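Local coordinates for thioesterase superfamily protein (Sulfolobus solfataricus, PDB 2GF6) that probably hydrolyses thioesters of the fatty acyl-CoA kind, binding coenzyme A at the junction of two subunits of a hotdog-fold assembly, at residues 59-64 against 110-115; 7-12 against 33-38. All blocks are in the same frame, centred on the assembly; numbering follows the deposited sequence.

Contact 1 (59-64 against 110-115). With COA (coenzyme A), chain E.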
loop_
_atom_site.group_PDB
_atom_site.type_symbol
_atom_site.label_atom_id
_atom_site.label_comp_id
_atom_site.label_asym_id
_atom_site.label_seq_id
_atom_site.Cartn_x
_atom_site.Cartn_y
_atom_site.Cartn_z
ATOM N N VAL A 59 -8.381 17.546 2.979
ATOM C CA VAL A 59 -7.294 17.115 2.108
ATOM C C VAL A 59 -5.979 17.652 2.623
ATOM O O VAL A 59 -5.923 18.801 3.052
ATOM C CB VAL A 59 -7.513 17.524 0.598
ATOM C CG1 VAL A 59 -8.878 17.028 0.093
ATOM C CG2 VAL A 59 -7.354 19.012 0.357
ATOM N N ILE A 60 -4.922 16.825 2.540
ATOM C CA ILE A 60 -3.570 17.175 3.011
ATOM C C ILE A 60 -2.883 18.185 2.077
ATOM O O ILE A 60 -2.807 17.979 0.864
ATOM C CB ILE A 60 -2.678 15.901 3.128
ATOM C CG1 ILE A 60 -3.290 14.903 4.109
ATOM C CG2 ILE A 60 -1.248 16.223 3.572
ATOM C CD1 ILE A 60 -2.774 13.504 3.953
ATOM N N ALA A 61 -2.408 19.282 2.663
ATOM C CA ALA A 61 -1.680 20.321 1.958
ATOM C C ALA A 61 -0.194 20.218 2.146
ATOM O O ALA A 61 0.580 20.778 1.370
ATOM C CB ALA A 61 -2.136 21.640 2.469
ATOM N N GLU A 62 0.232 19.556 3.217
ATOM C CA GLU A 62 1.642 19.535 3.517
ATOM C C GLU A 62 1.875 18.460 4.519
ATOM O O GLU A 62 1.040 18.270 5.401
ATOM C CB GLU A 62 2.092 20.887 4.103
ATOM C CG GLU A 62 3.590 20.891 4.409
ATOM C CD GLU A 62 4.115 22.211 4.879
ATOM O OE1 GLU A 62 3.351 23.206 4.750
ATOM O OE2 GLU A 62 5.291 22.222 5.375
ATOM N N SER A 63 3.006 17.752 4.396
ATOM C CA SER A 63 3.391 16.743 5.381
ATOM C C SER A 63 4.859 16.850 5.717
ATOM O O SER A 63 5.655 17.214 4.892
ATOM C CB SER A 63 3.045 15.314 4.928
ATOM O OG SER A 63 3.561 15.029 3.631
ATOM N N HIS A 64 5.180 16.553 6.965
ATOM C CA HIS A 64 6.524 16.555 7.433
ATOM C C HIS A 64 6.734 15.515 8.516
ATOM O O HIS A 64 5.888 15.370 9.391
ATOM C CB HIS A 64 6.855 17.911 8.007
ATOM C CG HIS A 64 8.289 18.040 8.402
ATOM N ND1 HIS A 64 8.687 18.146 9.716
ATOM C CD2 HIS A 64 9.421 17.977 7.667
ATOM C CE1 HIS A 64 10.004 18.224 9.765
ATOM N NE2 HIS A 64 10.477 18.097 8.538
ATOM N N ILE A 110 -0.791 18.962 7.578
ATOM C CA ILE A 110 -1.670 20.071 7.539
ATOM C C ILE A 110 -2.839 19.734 6.646
ATOM O O ILE A 110 -2.686 19.351 5.497
ATOM C CB ILE A 110 -0.907 21.286 7.072
ATOM C CG1 ILE A 110 0.092 21.656 8.177
ATOM C CG2 ILE A 110 -1.879 22.395 6.648
ATOM C CD1 ILE A 110 0.859 22.877 7.950
ATOM N N GLN A 111 -4.032 19.898 7.195
ATOM C CA GLN A 111 -5.236 19.582 6.482
ATOM C C GLN A 111 -6.125 20.773 6.295
ATOM O O GLN A 111 -6.226 21.628 7.162
ATOM C CB GLN A 111 -5.960 18.426 7.168
ATOM C CG GLN A 111 -5.228 17.162 6.839
ATOM C CD GLN A 111 -6.024 15.948 7.070
ATOM O OE1 GLN A 111 -6.196 15.528 8.218
ATOM N NE2 GLN A 111 -6.490 15.328 5.987
ATOM N N ILE A 112 -6.743 20.820 5.123
ATOM C CA ILE A 112 -7.586 21.921 4.729
ATOM C C ILE A 112 -8.956 21.364 4.414
ATOM O O ILE A 112 -9.075 20.346 3.752
ATOM C CB ILE A 112 -6.975 22.676 3.508
ATOM C CG1 ILE A 112 -5.540 23.123 3.807
ATOM C CG2 ILE A 112 -7.804 23.888 3.112
ATOM C CD1 ILE A 112 -4.879 23.790 2.634
ATOM N N ALA A 113 -9.987 22.042 4.930
ATOM C CA ALA A 113 -11.361 21.767 4.610
ATOM C C ALA A 113 -11.680 22.312 3.203
ATOM O O ALA A 113 -11.309 23.444 2.860
ATOM C CB ALA A 113 -12.267 22.394 5.666
ATOM N N ILE A 114 -12.320 21.482 2.381
ATOM C CA ILE A 114 -12.701 21.881 1.034
ATOM C C ILE A 114 -14.108 21.483 0.640
ATOM O O ILE A 114 -14.675 20.545 1.191
ATOM C CB ILE A 114 -11.710 21.327 -0.047
ATOM C CG1 ILE A 114 -11.816 19.792 -0.196
ATOM C CG2 ILE A 114 -10.325 21.726 0.284
ATOM C CD1 ILE A 114 -11.132 19.240 -1.453
ATOM N N ASN A 115 -14.651 22.212 -0.323
ATOM C CA ASN A 115 -15.754 21.722 -1.107
ATOM C C ASN A 115 -15.195 20.959 -2.361
ATOM O O ASN A 115 -14.446 21.515 -3.192
ATOM C CB ASN A 115 -16.681 22.878 -1.469
ATOM C CG ASN A 115 -17.956 22.400 -2.061
ATOM O OD1 ASN A 115 -17.952 21.520 -2.927
ATOM N ND2 ASN A 115 -19.050 22.936 -1.605
HETATM N N1A COA E . 0.136 25.442 5.715
HETATM C C2A COA E . -0.752 26.348 6.281
HETATM N N3A COA E . -1.752 26.910 5.507
HETATM C C4A COA E . -1.836 26.559 4.202
HETATM C C5A COA E . -0.950 25.653 3.630
HETATM C C6A COA E . 0.042 25.084 4.390
HETATM N N6A COA E . 1.009 24.395 3.771
HETATM N N7A COA E . -1.288 25.495 2.331
HETATM C C8A COA E . -2.376 26.266 2.070
HETATM N N9A COA E . -2.701 26.935 3.221
HETATM C C1B COA E . -3.687 27.996 3.419
HETATM C C2B COA E . -3.534 29.186 2.510
HETATM O O2B COA E . -2.597 30.106 2.991
HETATM C C3B COA E . -4.916 29.775 2.576
HETATM O O3B COA E . -4.956 30.602 3.733
HETATM P P3B COA E . -5.984 31.831 3.944
HETATM O O7A COA E . -6.998 31.397 4.989
HETATM O O8A COA E . -6.710 32.241 2.679
HETATM O O9A COA E . -5.189 32.978 4.512
HETATM C C4B COA E . -5.824 28.562 2.748
HETATM O O4B COA E . -4.970 27.505 3.144
HETATM C C5B COA E . -6.531 28.153 1.481
HETATM O O5B COA E . -5.556 27.822 0.538
HETATM P P1A COA E . -5.613 28.342 -0.978
HETATM O O1A COA E . -4.251 28.546 -1.562
HETATM O O2A COA E . -6.487 29.549 -1.106
HETATM O O3A COA E . -6.201 27.032 -1.693
HETATM P P2A COA E . -7.576 26.813 -2.475
HETATM O O4A COA E . -7.622 27.345 -3.875
HETATM O O5A COA E . -8.822 27.192 -1.721
HETATM O O6A COA E . -7.501 25.228 -2.579
HETATM C CBP COA E . -6.520 23.168 -2.635
HETATM C CCP COA E . -6.591 24.448 -1.829
HETATM C CDP COA E . -6.554 23.555 -4.121
HETATM C CEP COA E . -7.743 22.343 -2.263
HETATM C CAP COA E . -5.217 22.441 -2.356
HETATM O OAP COA E . -4.099 23.210 -2.748
HETATM C C9P COA E . -5.102 21.138 -3.072
HETATM O O9P COA E . -6.104 20.599 -3.901
HETATM N N8P COA E . -3.972 20.526 -2.851
HETATM C C7P COA E . -3.853 19.155 -3.277
HETATM C C6P COA E . -3.785 18.305 -2.039
HETATM C C5P COA E . -3.473 16.886 -2.389
HETATM O O5P COA E . -3.549 16.418 -3.546
HETATM N N4P COA E . -3.100 16.223 -1.319
HETATM C C3P COA E . -2.391 14.987 -1.476
HETATM C C2P COA E . -1.886 14.522 -0.142
HETATM S S1P COA E . -1.112 12.968 -0.388
#

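Contact 2 (7-12 against 33-38)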
loop_
_atom_site.group_PDB
_atom_site.type_symbol
_atom_site.label_atom_id
_atom_site.label_comp_id
_atom_site.label_asym_id
_atom_site.label_seq_id
_atom_site.Cartn_x
_atom_site.Cartn_y
_atom_site.Cartn_z
ATOM N N TYR A 7 -6.380 12.339 22.295
ATOM C CA TYR A 7 -5.131 12.723 21.699
ATOM C C TYR A 7 -4.164 11.571 21.689
ATOM O O TYR A 7 -3.108 11.708 21.102
ATOM C CB TYR A 7 -4.525 13.909 22.458
ATOM C CG TYR A 7 -5.415 15.142 22.442
ATOM C CD1 TYR A 7 -5.662 15.831 21.259
ATOM C CD2 TYR A 7 -6.008 15.604 23.587
ATOM C CE1 TYR A 7 -6.486 16.939 21.230
ATOM C CE2 TYR A 7 -6.833 16.712 23.569
ATOM C CZ TYR A 7 -7.069 17.382 22.391
ATOM O OH TYR A 7 -7.882 18.504 22.370
ATOM N N VAL A 8 -4.517 10.458 22.353
ATOM C CA VAL A 8 -3.653 9.275 22.480
ATOM C C VAL A 8 -4.233 8.108 21.680
ATOM O O VAL A 8 -5.394 7.739 21.861
ATOM C CB VAL A 8 -3.504 8.822 23.965
ATOM C CG1 VAL A 8 -2.364 7.804 24.124
ATOM C CG2 VAL A 8 -3.267 10.010 24.892
ATOM N N PHE A 9 -3.414 7.522 20.813
ATOM C CA PHE A 9 -3.785 6.332 20.044
ATOM C C PHE A 9 -2.690 5.284 20.115
ATOM O O PHE A 9 -1.524 5.618 19.961
ATOM C CB PHE A 9 -3.997 6.715 18.571
ATOM C CG PHE A 9 -4.412 5.557 17.696
ATOM C CD1 PHE A 9 -5.710 5.085 17.731
ATOM C CD2 PHE A 9 -3.507 4.953 16.845
ATOM C CE1 PHE A 9 -6.106 4.023 16.941
ATOM C CE2 PHE A 9 -3.887 3.883 16.057
ATOM C CZ PHE A 9 -5.197 3.411 16.112
ATOM N N GLU A 10 -3.058 4.015 20.301
ATOM C CA GLU A 10 -2.068 2.942 20.298
ATOM C C GLU A 10 -2.256 1.978 19.141
ATOM O O GLU A 10 -3.388 1.652 18.770
ATOM C CB GLU A 10 -2.102 2.162 21.610
ATOM C CG GLU A 10 -2.173 3.033 22.814
ATOM C CD GLU A 10 -1.770 2.289 24.043
ATOM O OE1 GLU A 10 -2.497 1.364 24.455
ATOM O OE2 GLU A 10 -0.695 2.626 24.573
ATOM N N ASP A 11 -1.128 1.529 18.578
ATOM C CA ASP A 11 -1.128 0.630 17.434
ATOM C C ASP A 11 0.079 -0.305 17.516
ATOM O O ASP A 11 0.925 -0.163 18.383
ATOM C CB ASP A 11 -1.128 1.429 16.124
ATOM C CG ASP A 11 -2.055 0.820 15.060
ATOM O OD1 ASP A 11 -2.151 -0.431 15.000
ATOM O OD2 ASP A 11 -2.704 1.591 14.307
ATOM N N VAL A 12 0.130 -1.275 16.618
ATOM C CA VAL A 12 1.182 -2.300 16.609
ATOM C C VAL A 12 1.682 -2.443 15.167
ATOM O O VAL A 12 0.881 -2.367 14.214
ATOM C CB VAL A 12 0.648 -3.652 17.195
ATOM C CG1 VAL A 12 -0.474 -4.223 16.331
ATOM C CG2 VAL A 12 1.754 -4.671 17.370
ATOM N N PHE A 33 -0.824 7.817 11.693
ATOM C CA PHE A 33 -1.274 9.148 12.058
ATOM C C PHE A 33 -2.719 9.392 11.577
ATOM O O PHE A 33 -3.520 10.036 12.291
ATOM C CB PHE A 33 -0.223 10.231 11.703
ATOM C CG PHE A 33 -0.020 10.508 10.234
ATOM C CD1 PHE A 33 -1.060 10.951 9.417
ATOM C CD2 PHE A 33 1.256 10.473 9.697
ATOM C CE1 PHE A 33 -0.843 11.261 8.073
ATOM C CE2 PHE A 33 1.478 10.791 8.351
ATOM C CZ PHE A 33 0.423 11.192 7.546
ATOM N N THR A 34 -3.079 8.783 10.441
ATOM C CA THR A 34 -4.481 8.765 9.962
ATOM C C THR A 34 -5.416 8.122 10.987
ATOM O O THR A 34 -6.436 8.679 11.342
ATOM C CB THR A 34 -4.575 8.048 8.591
ATOM O OG1 THR A 34 -3.653 8.678 7.714
ATOM C CG2 THR A 34 -6.001 8.158 7.973
ATOM N N ASN A 35 -5.044 6.954 11.496
ATOM C CA ASN A 35 -5.806 6.354 12.567
ATOM C C ASN A 35 -5.888 7.290 13.762
ATOM O O ASN A 35 -6.942 7.441 14.384
ATOM C CB ASN A 35 -5.183 5.028 12.993
ATOM C CG ASN A 35 -5.348 3.934 11.959
ATOM O OD1 ASN A 35 -6.260 3.975 11.121
ATOM N ND2 ASN A 35 -4.469 2.943 12.015
ATOM N N THR A 36 -4.774 7.921 14.108
ATOM C CA THR A 36 -4.791 8.815 15.286
ATOM C C THR A 36 -5.751 9.993 15.048
ATOM O O THR A 36 -6.594 10.327 15.921
ATOM C CB THR A 36 -3.373 9.296 15.642
ATOM O OG1 THR A 36 -2.538 8.160 15.846
ATOM C CG2 THR A 36 -3.355 10.131 16.897
ATOM N N ILE A 37 -5.640 10.614 13.875
ATOM C CA ILE A 37 -6.472 11.782 13.524
ATOM C C ILE A 37 -7.941 11.388 13.354
ATOM O O ILE A 37 -8.839 12.069 13.857
ATOM C CB ILE A 37 -5.974 12.487 12.274
ATOM C CG1 ILE A 37 -4.624 13.136 12.571
ATOM C CG2 ILE A 37 -6.987 13.550 11.842
ATOM C CD1 ILE A 37 -3.816 13.497 11.354
ATOM N N GLU A 38 -8.175 10.272 12.680
ATOM C CA GLU A 38 -9.515 9.787 12.509
ATOM C C GLU A 38 -10.162 9.583 13.866
ATOM O O GLU A 38 -11.303 9.974 14.042
ATOM C CB GLU A 38 -9.544 8.491 11.705
ATOM C CG GLU A 38 -10.952 7.962 11.507
ATOM C CD GLU A 38 -11.073 6.840 10.486
ATOM O OE1 GLU A 38 -10.058 6.336 9.924
ATOM O OE2 GLU A 38 -12.221 6.468 10.224
#

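Contact 1 (59-64 against 110-115)
Val59 and Ile112 form a hydrogen-bonded antiparallel pair, and the Val59 side chain lies against Ile114, two residues further along. CG1 of Val59 meets CD1 of Ile114 at 3.5 Å, the two side chains crossing at about a right angle. Ile114 can reach across because its CG1 stands between the backbone N and the carbonyl carbon (chi1 69°), while CG2 turns to CEP of the coenzyme.

Ile110 O accepts from Ala61 N at 2.8 Å, almost in line with the C=O bond, and Ile110 N donates to Glu62 O at 2.9 Å. Two residues therefore face one, the pattern of a beta bulge, and Ala61 points its CB toward the other strand, tight against CD1 of Ile112 at 3.5 Å. Ile110 CD1 and Ile112 CD1 then support the adenine, the former 3.5 Å from N1A. Glu62 OE1 takes the N6A amino group at 2.8 Å; its other oxygen, OE2, is bonded to Tyr108 and to His64 of the second subunit. Along the pantetheine arm, N4P donates to Ile60 O at 2.8 Å.

On the reverse face Gln111 crosses Ile60 at a slant, CG and NE2 resting on its CG1, while OE1 is bonded to Tyr49 OH. Shortened to an alanine here, the side chain would probably leave the Tyr49 hydroxyl without this partner and open a gap beside Ile60.

Strand 90-99 borders 102-115 on its far side, Gln111 bonding through its backbone to Ile91, and Trp119 packs on Val59 and Ile114. Glu62, Ser63 and His64 in turn pair antiparallel with a strand of the second subunit, which carries the sheet across the interface.

Contact 2 (7-12 against 33-38)
Phe9 of the edge strand lies against Asn35 and Thr36 of helix 26-45, the long helix that the curved sheet wraps in the hotdog fold. The strand and helix segments run roughly antiparallel, at 142°.

Van der Waals packing centres on the Phe9 ring. A chi1 of -179° sets CG opposite the backbone N, and one ring face lies beneath Asn35 O and Thr36 N, both offset to the rim. Asn35 CB touches Phe9 CZ at 3.5 Å, whereas the base of the Phe9 side chain fits against Thr36, whose OG1 comes within 3.4 Å of Phe9 CB. That hydroxyl is bonded to Phe32 O one turn earlier, so it meets the phenylalanine by packing.

The polar part is a single hydrogen bond across the segments: Asn35 ND2 donates to Asp11 OD2 at 3.2 Å, the amide and carboxylate planes 31° apart. Asn35 OD1 is bonded to Tyr16 OH of the third subunit, so the amide joins strand, helix and a neighbouring chain. Arg31 forms a salt bridge with Asp11 OD2. The second carboxylate oxygen, OD1, receives the backbone N of Val12 on its anti lone pair, while OD2 also lies in plane at the edge of the Phe9 ring.

In the fold
The two contacts illustrate how a hotdog fold divides its labour: contact 1 joins two strands inside the sheet, while contact 2 seats an edge strand against the central helix. Their centres are 18 Å apart, and along the chain 7-12 and 33-38 are closed before 59-64 meets 110-115. They still touch, since Gln111 OE1 of contact 1 packs 4.2 Å from CG2 of Ile37 in the helix. Contact 1 lines the coenzyme A pocket directly; contact 2 lies away from it. Each faces a different partner in the tetramer, contact 1 the second subunit, whose Tyr67 and His68 also bind the coenzyme, and contact 2 the third.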